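Local coordinates for Sn-glycerol-3-phosphate ABC transporter substrate-binding protein UspB (PDB 4MFI), which probably binds glycerophosphocholine outside the cell and delivers it to its ABC transporter, as the substrate-binding subunit of the importer, at residues A[128-133]-A[348-353]; A[300-305]-A[372-377]. All blocks are in the same frame, centred on the assembly; numbering follows the deposited sequence.

Interaction 1: residues A[128-133]-A[348-353]; sequences TTDYVD and VRKSAV
With CG anti to the backbone N (chi1 -169°), Asp130 sends its carboxylate to Arg349, whose chain bends at chi2 and chi3 and turns its guanidinium back to receive it. The two loops, joined by a single beta bridge between Tyr131 and Arg349, belong to the periplasmic-binding-protein fold of bacterial solute-binding proteins; one precedes helix 133-137, the other helix 356-364. Arg349 forms a side-on salt bridge to one oxygen: NE lies 2.7 Å from Asp130 OD2, and NH2 reaches the anti lone pair of that same atom. The carboxylate carbon lies at the edge of the guanidinium, in its plane, but the carboxylate itself is turned 82° to that plane, and NE meets OD2 from above the carboxylate plane. A third donor, Ser351 OG, comes to Asp130 OD2 on the syn side at 2.6 Å, while Ser351 N holds OD1, so the carboxylate's rotation is fixed by four bonds and its negative charge is probably well stabilised. The backbones are tied as well, Lys350 N to Asp130 O (2.7 Å) and Val132 N to Val348 O (2.9 Å). Arg349 CD sits over the centre of the Tyr131 ring, a CH-pi contact 3.5 Å from the centroid and 3° off its normal, while Val348 CG2 packs against Tyr131 CE2. The phenol OH is hydrogen-bonded to Thr331, and the ring also leans on Val148 and Pro149 of strand 144-160. At the outer end of the contact, Lys350 runs extended beyond CG past the carbonyl of Tyr131. Its NZ bonds Thr129 O at 2.9 Å, nearly in line with the carbonyl bond, and forms a salt bridge of 2.8 Å to Asp133 OD1, which it meets from above the carboxylate plane.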
ATOM      1  N   THR A 128      18.547  -9.962  -0.310  1.00 11.62           N
ATOM      2  CA  THR A 128      17.091 -10.046  -0.210  1.00 11.91           C
ATOM      3  C   THR A 128      16.580 -10.132   1.224  1.00 10.16           C
ATOM      4  O   THR A 128      15.484  -9.650   1.519  1.00 11.21           O
ATOM      5  CB  THR A 128      16.540 -11.227  -1.011  1.00 13.71           C
ATOM      6  OG1 THR A 128      17.174 -12.434  -0.570  1.00 16.23           O
ATOM      7  CG2 THR A 128      16.799 -11.021  -2.498  1.00 16.46           C
ATOM      8  N   THR A 129      17.363 -10.727   2.121  1.00 12.01           N
ATOM      9  CA  THR A 129      16.929 -10.815   3.515  1.00 12.99           C
ATOM     10  C   THR A 129      16.941  -9.457   4.218  1.00 11.40           C
ATOM     11  O   THR A 129      16.360  -9.316   5.294  1.00 13.70           O
ATOM     12  CB  THR A 129      17.746 -11.831   4.336  1.00 17.86           C
ATOM     13  OG1 THR A 129      19.098 -11.379   4.456  1.00 20.74           O
ATOM     14  CG2 THR A 129      17.729 -13.188   3.667  1.00 18.24           C
ATOM     15  N   ASP A 130      17.586  -8.460   3.613  1.00  9.90           N
ATOM     16  CA  ASP A 130      17.567  -7.105   4.172  1.00 10.57           C
ATOM     17  C   ASP A 130      16.400  -6.252   3.662  1.00 10.11           C
ATOM     18  O   ASP A 130      16.251  -5.101   4.064  1.00 11.68           O
ATOM     19  CB  ASP A 130      18.893  -6.373   3.925  1.00 11.78           C
ATOM     20  CG  ASP A 130      19.002  -5.069   4.724  1.00 13.34           C
ATOM     21  OD1 ASP A 130      18.728  -5.075   5.948  1.00 14.10           O
ATOM     22  OD2 ASP A 130      19.347  -4.029   4.123  1.00 14.11           O
ATOM     23  N   TYR A 131      15.575  -6.792   2.770  1.00  8.20           N
ATOM     24  CA  TYR A 131      14.325  -6.107   2.444  1.00  8.28           C
ATOM     25  C   TYR A 131      13.307  -6.412   3.527  1.00  7.46           C
ATOM     26  O   TYR A 131      13.244  -7.544   4.020  1.00  9.13           O
ATOM     27  CB  TYR A 131      13.794  -6.517   1.064  1.00  7.75           C
ATOM     28  CG  TYR A 131      14.577  -5.895  -0.066  1.00  7.55           C
ATOM     29  CD1 TYR A 131      15.792  -6.435  -0.474  1.00 10.92           C
ATOM     30  CD2 TYR A 131      14.127  -4.742  -0.692  1.00  8.10           C
ATOM     31  CE1 TYR A 131      16.520  -5.856  -1.488  1.00 11.12           C
ATOM     32  CE2 TYR A 131      14.848  -4.152  -1.709  1.00  8.95           C
ATOM     33  CZ  TYR A 131      16.043  -4.718  -2.106  1.00 10.68           C
ATOM     34  OH  TYR A 131      16.771  -4.141  -3.117  1.00 13.17           O
ATOM     35  N   VAL A 132      12.529  -5.398   3.909  1.00  7.27           N
ATOM     36  CA  VAL A 132      11.423  -5.574   4.850  1.00  7.26           C
ATOM     37  C   VAL A 132      10.613  -6.783   4.381  1.00  7.50           C
ATOM     38  O   VAL A 132      10.268  -6.882   3.202  1.00  7.49           O
ATOM     39  CB  VAL A 132      10.546  -4.306   4.913  1.00  7.84           C
ATOM     40  CG1 VAL A 132       9.283  -4.542   5.735  1.00  9.37           C
ATOM     41  CG2 VAL A 132      11.354  -3.132   5.484  1.00  9.30           C
ATOM     42  N   ASP A 133      10.348  -7.716   5.290  1.00  8.34           N
ATOM     43  CA  ASP A 133       9.820  -9.022   4.900  1.00  9.16           C
ATOM     44  C   ASP A 133       8.545  -8.922   4.080  1.00  7.19           C
ATOM     45  O   ASP A 133       8.454  -9.512   2.993  1.00  8.87           O
ATOM     46  CB  ASP A 133       9.570  -9.916   6.121  1.00 10.37           C
ATOM     47  CG  ASP A 133      10.848 -10.428   6.759  1.00 15.15           C
ATOM     48  OD1 ASP A 133      11.922 -10.300   6.140  1.00 15.63           O
ATOM     49  OD2 ASP A 133      10.771 -10.985   7.881  1.00 19.21           O
ATOM     50  N   VAL A 348      12.498   0.670   2.337  1.00  7.24           N
ATOM     51  CA  VAL A 348      12.146  -0.715   2.034  1.00  6.42           C
ATOM     52  C   VAL A 348      13.179  -1.722   2.543  1.00  6.76           C
ATOM     53  O   VAL A 348      12.997  -2.931   2.381  1.00  7.98           O
ATOM     54  CB  VAL A 348      11.897  -0.925   0.522  1.00  6.35           C
ATOM     55  CG1 VAL A 348      10.885   0.099   0.003  1.00  6.79           C
ATOM     56  CG2 VAL A 348      13.202  -0.836  -0.274  1.00  8.09           C
ATOM     57  N   ARG A 349      14.249  -1.218   3.162  1.00  7.18           N
ATOM     58  CA  ARG A 349      15.319  -2.061   3.687  1.00  8.57           C
ATOM     59  C   ARG A 349      15.345  -2.005   5.200  1.00  9.16           C
ATOM     60  O   ARG A 349      15.256  -0.916   5.782  1.00  9.10           O
ATOM     61  CB  ARG A 349      16.684  -1.598   3.155  1.00  9.69           C
ATOM     62  CG  ARG A 349      16.842  -1.719   1.642  1.00  9.14           C
ATOM     63  CD  ARG A 349      16.974  -3.173   1.207  1.00 10.39           C
ATOM     64  NE  ARG A 349      18.269  -3.694   1.618  1.00 13.41           N
ATOM     65  CZ  ARG A 349      19.300  -3.875   0.800  1.00 15.06           C
ATOM     66  NH1 ARG A 349      19.192  -3.601  -0.497  1.00 16.82           N
ATOM     67  NH2 ARG A 349      20.441  -4.332   1.285  1.00 15.84           N
ATOM     68  N   LYS A 350      15.489  -3.168   5.832  1.00  9.15           N
ATOM     69  CA  LYS A 350      15.564  -3.242   7.289  1.00  9.63           C
ATOM     70  C   LYS A 350      16.708  -2.392   7.829  1.00 11.44           C
ATOM     71  O   LYS A 350      16.539  -1.647   8.796  1.00 13.17           O
ATOM     72  CB  LYS A 350      15.748  -4.694   7.740  1.00 10.00           C
ATOM     73  CG  LYS A 350      14.617  -5.618   7.320  1.00 12.05           C
ATOM     74  CD  LYS A 350      14.948  -7.053   7.705  1.00 12.23           C
ATOM     75  CE  LYS A 350      13.858  -8.012   7.258  1.00 14.33           C
ATOM     76  NZ  LYS A 350      14.305  -9.425   7.387  1.00 16.82           N
ATOM     77  N   SER A 351      17.869  -2.489   7.188  1.00 11.36           N
ATOM     78  CA  SER A 351      19.064  -1.802   7.667  1.00 13.87           C
ATOM     79  C   SER A 351      19.089  -0.311   7.356  1.00 15.14           C
ATOM     80  O   SER A 351      20.070   0.366   7.677  1.00 20.17           O
ATOM     81  CB  SER A 351      20.321  -2.447   7.084  1.00 15.32           C
ATOM     82  OG  SER A 351      20.409  -2.194   5.695  1.00 17.78           O
ATOM     83  N   ALA A 352      18.039   0.216   6.729  1.00 12.40           N
ATOM     84  CA  ALA A 352      18.002   1.655   6.494  1.00 15.74           C
ATOM     85  C   ALA A 352      17.911   2.425   7.817  1.00 21.71           C
ATOM     86  O   ALA A 352      18.280   3.599   7.878  1.00 23.75           O
ATOM     87  CB  ALA A 352      16.887   2.042   5.519  1.00 16.49           C
ATOM     88  N   VAL A 353      17.459   1.751   8.880  1.00 23.34           N
ATOM     89  CA  VAL A 353      17.419   2.360  10.214  1.00 25.98           C
ATOM     90  C   VAL A 353      18.816   2.690  10.726  1.00 27.98           C
ATOM     91  O   VAL A 353      18.967   3.538  11.602  1.00 29.69           O
ATOM     92  CB  VAL A 353      16.687   1.470  11.269  1.00 24.82           C
ATOM     93  CG1 VAL A 353      15.333   1.037  10.754  1.00 26.28           C
ATOM     94  CG2 VAL A 353      17.516   0.249  11.640  1.00 23.83           C
TER
HETATM   95  O   HOH W   1      12.864 -11.632   9.437  1.00 41.87           O

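Interaction 2: residues A[300-305]-A[372-377]; sequences PACPTG and LDQLPH
A loop-to-helix-end contact, largely buried and bridged by water, joins residues 300-305 to 372-377 about 10 Å from the centre of the chain (centre to centre). It lies in the two-domain periplasmic-binding-protein fold, where the loop leading into strand 307-310 passes the end of helix 366-374 and the turn after it. Two side chains meet here, Cys302 and Gln374. SG of Cys302, anti to the backbone N (chi1 -178°), is placed over the amide of Gln374, and Gln374, also anti at chi1 (-170°) and extended beyond CG, lays one face of its amide under the sulfur. Cys302 SG lies 3.3 Å from Gln374 OE1 and 3.7 Å from NE2, with CB of the cysteine also close to OE1. Hydrogen bonds outside the two segments hold both ends of this amide: OE1 accepts from the backbone N of Leu292, and NE2 donates to Pro155 O of strand 144-160. They fix its rotation and satisfy its buried polar atoms, so the thiol packs on the face of an amide already held in place. Thr154 and Pro155 of the same strand also touch Cys302. Farther toward the surface, Pro300 CB rests against the carbonyl oxygen of His377 at 3.5 Å. The two backbones are linked there by one water, which accepts from Ala301 N at 2.8 Å and donates to His377 O at 2.6 Å.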
ATOM      1  N   PRO A 300      -0.452  -9.602  12.959  1.00  9.17           N
ATOM      2  CA  PRO A 300      -0.453  -8.455  12.046  1.00  8.95           C
ATOM      3  C   PRO A 300      -1.834  -8.186  11.461  1.00  8.31           C
ATOM      4  O   PRO A 300      -2.502  -9.102  10.963  1.00 10.73           O
ATOM      5  CB  PRO A 300       0.498  -8.888  10.927  1.00 12.56           C
ATOM      6  CG  PRO A 300       1.377  -9.890  11.541  1.00 14.88           C
ATOM      7  CD  PRO A 300       0.578 -10.591  12.606  1.00 12.80           C
ATOM      8  N   ALA A 301      -2.253  -6.930  11.526  1.00  6.33           N
ATOM      9  CA  ALA A 301      -3.559  -6.546  11.001  1.00  6.51           C
ATOM     10  C   ALA A 301      -3.449  -5.217  10.288  1.00  6.03           C
ATOM     11  O   ALA A 301      -4.294  -4.334  10.435  1.00  7.11           O
ATOM     12  CB  ALA A 301      -4.603  -6.500  12.112  1.00  7.11           C
ATOM     13  N   CYS A 302      -2.383  -5.089   9.504  1.00  5.25           N
ATOM     14  CA  CYS A 302      -2.109  -3.874   8.755  1.00  5.43           C
ATOM     15  C   CYS A 302      -1.516  -4.264   7.410  1.00  4.61           C
ATOM     16  O   CYS A 302      -0.492  -4.933   7.366  1.00  6.01           O
ATOM     17  CB  CYS A 302      -1.112  -3.003   9.517  1.00  6.11           C
ATOM     18  SG  CYS A 302      -0.756  -1.427   8.694  1.00  7.70           S
ATOM     19  N   PRO A 303      -2.154  -3.847   6.308  1.00  4.45           N
ATOM     20  CA  PRO A 303      -1.618  -4.180   4.987  1.00  5.25           C
ATOM     21  C   PRO A 303      -0.523  -3.210   4.580  1.00  5.68           C
ATOM     22  O   PRO A 303      -0.310  -2.171   5.217  1.00  6.61           O
ATOM     23  CB  PRO A 303      -2.828  -3.979   4.072  1.00  5.46           C
ATOM     24  CG  PRO A 303      -3.551  -2.838   4.725  1.00  5.67           C
ATOM     25  CD  PRO A 303      -3.414  -3.089   6.212  1.00  4.98           C
ATOM     26  N   THR A 304       0.171  -3.556   3.508  1.00  7.51           N
ATOM     27  CA  THR A 304       1.059  -2.610   2.857  1.00  8.81           C
ATOM     28  C   THR A 304       0.398  -2.140   1.567  1.00  6.77           C
ATOM     29  O   THR A 304      -0.651  -2.656   1.171  1.00  6.66           O
ATOM     30  CB  THR A 304       2.383  -3.266   2.534  1.00 12.72           C
ATOM     31  OG1 THR A 304       2.131  -4.350   1.644  1.00 13.75           O
ATOM     32  CG2 THR A 304       3.031  -3.800   3.810  1.00 15.12           C
ATOM     33  N   GLY A 305       1.006  -1.160   0.909  1.00  6.61           N
ATOM     34  CA  GLY A 305       0.461  -0.607  -0.314  1.00  6.74           C
ATOM     35  C   GLY A 305       1.545   0.053  -1.137  1.00  6.63           C
ATOM     36  O   GLY A 305       2.703   0.128  -0.715  1.00  6.89           O
ATOM     37  N   LEU A 372       7.523   3.723  10.548  1.00 12.38           N
ATOM     38  CA  LEU A 372       8.636   2.797  10.409  1.00 14.07           C
ATOM     39  C   LEU A 372       8.460   1.558  11.266  1.00 13.05           C
ATOM     40  O   LEU A 372       8.639   0.425  10.803  1.00 15.63           O
ATOM     41  CB  LEU A 372       9.920   3.482  10.871  1.00 17.58           C
ATOM     42  CG  LEU A 372      10.770   4.214   9.855  1.00 25.19           C
ATOM     43  CD1 LEU A 372      12.231   3.867  10.086  1.00 26.32           C
ATOM     44  CD2 LEU A 372      10.353   3.773   8.496  1.00 25.55           C
ATOM     45  N   ASP A 373       8.130   1.783  12.533  1.00 13.59           N
ATOM     46  CA  ASP A 373       8.077   0.704  13.508  1.00 13.01           C
ATOM     47  C   ASP A 373       6.942  -0.278  13.255  1.00 10.42           C
ATOM     48  O   ASP A 373       6.977  -1.408  13.740  1.00 11.94           O
ATOM     49  CB  ASP A 373       7.998   1.275  14.924  1.00 13.98           C
ATOM     50  CG  ASP A 373       9.298   1.943  15.357  1.00 18.07           C
ATOM     51  OD1 ASP A 373      10.344   1.715  14.710  1.00 20.57           O
ATOM     52  OD2 ASP A 373       9.275   2.697  16.349  1.00 19.22           O
ATOM     53  N   GLN A 374       5.949   0.137  12.476  1.00  9.74           N
ATOM     54  CA  GLN A 374       4.849  -0.763  12.151  1.00  8.66           C
ATOM     55  C   GLN A 374       5.215  -1.780  11.060  1.00  8.59           C
ATOM     56  O   GLN A 374       4.555  -2.811  10.928  1.00  9.13           O
ATOM     57  CB  GLN A 374       3.600   0.030  11.744  1.00  8.99           C
ATOM     58  CG  GLN A 374       2.359  -0.842  11.634  1.00  7.91           C
ATOM     59  CD  GLN A 374       1.072  -0.088  11.352  1.00  7.29           C
ATOM     60  OE1 GLN A 374       0.002  -0.524  11.772  1.00  8.96           O
ATOM     61  NE2 GLN A 374       1.162   1.028  10.628  1.00  6.96           N
ATOM     62  N   LEU A 375       6.255  -1.503  10.277  1.00  8.77           N
ATOM     63  CA  LEU A 375       6.604  -2.381   9.146  1.00  9.30           C
ATOM     64  C   LEU A 375       6.761  -3.893   9.436  1.00  9.92           C
ATOM     65  O   LEU A 375       6.301  -4.719   8.638  1.00  9.78           O
ATOM     66  CB  LEU A 375       7.824  -1.840   8.384  1.00 10.83           C
ATOM     67  CG  LEU A 375       7.502  -0.670   7.449  1.00 12.22           C
ATOM     68  CD1 LEU A 375       8.760  -0.085   6.822  1.00 14.10           C
ATOM     69  CD2 LEU A 375       6.524  -1.096   6.362  1.00 13.91           C
ATOM     70  N   PRO A 376       7.390  -4.268  10.571  1.00 11.10           N
ATOM     71  CA  PRO A 376       7.520  -5.703  10.858  1.00 10.94           C
ATOM     72  C   PRO A 376       6.191  -6.347  11.241  1.00 11.11           C
ATOM     73  O   PRO A 376       6.133  -7.568  11.399  1.00 14.97           O
ATOM     74  CB  PRO A 376       8.462  -5.738  12.070  1.00 13.67           C
ATOM     75  CG  PRO A 376       9.152  -4.427  12.061  1.00 14.34           C
ATOM     76  CD  PRO A 376       8.166  -3.457  11.525  1.00 12.58           C
ATOM     77  N   HIS A 377       5.148  -5.533  11.382  1.00 10.59           N
ATOM     78  CA  HIS A 377       3.851  -6.000  11.855  1.00 10.93           C
ATOM     79  C   HIS A 377       2.788  -5.839  10.788  1.00 10.06           C
ATOM     80  O   HIS A 377       1.615  -5.623  11.067  1.00 13.77           O
ATOM     81  CB  HIS A 377       3.486  -5.245  13.125  1.00 12.77           C
ATOM     82  CG  HIS A 377       4.549  -5.313  14.168  1.00 15.04           C
ATOM     83  ND1 HIS A 377       4.847  -6.473  14.846  1.00 17.97           N
ATOM     84  CD2 HIS A 377       5.414  -4.376  14.623  1.00 15.55           C
ATOM     85  CE1 HIS A 377       5.835  -6.245  15.693  1.00 20.02           C
ATOM     86  NE2 HIS A 377       6.198  -4.981  15.576  1.00 19.65           N
TER
HETATM   87  O   HOH W   2      -0.380  -5.172  12.704  1.00 16.37           O

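How the interactions relate
From the N terminus, the chain passes residues 128-133, then 300-305, then 348-353, where interaction 1 closes a loop of 214 intervening residues, and reaches 372-377, where interaction 2 closes a shorter one of 66. The segments alternate, so the two loops cross. Interaction 1 ties the approach to helix 133-137 to the approach to helix 356-364; interaction 2 ties the loop before strand 307-310 to the end of helix 366-374. Strand 144-160 borders both. Their centres lie 13 Å apart, and they touch directly where Val132 CG1 packs on Leu375 CB (4.1 Å) and Val353 CG1 on Leu372 CD1 (4.3 Å).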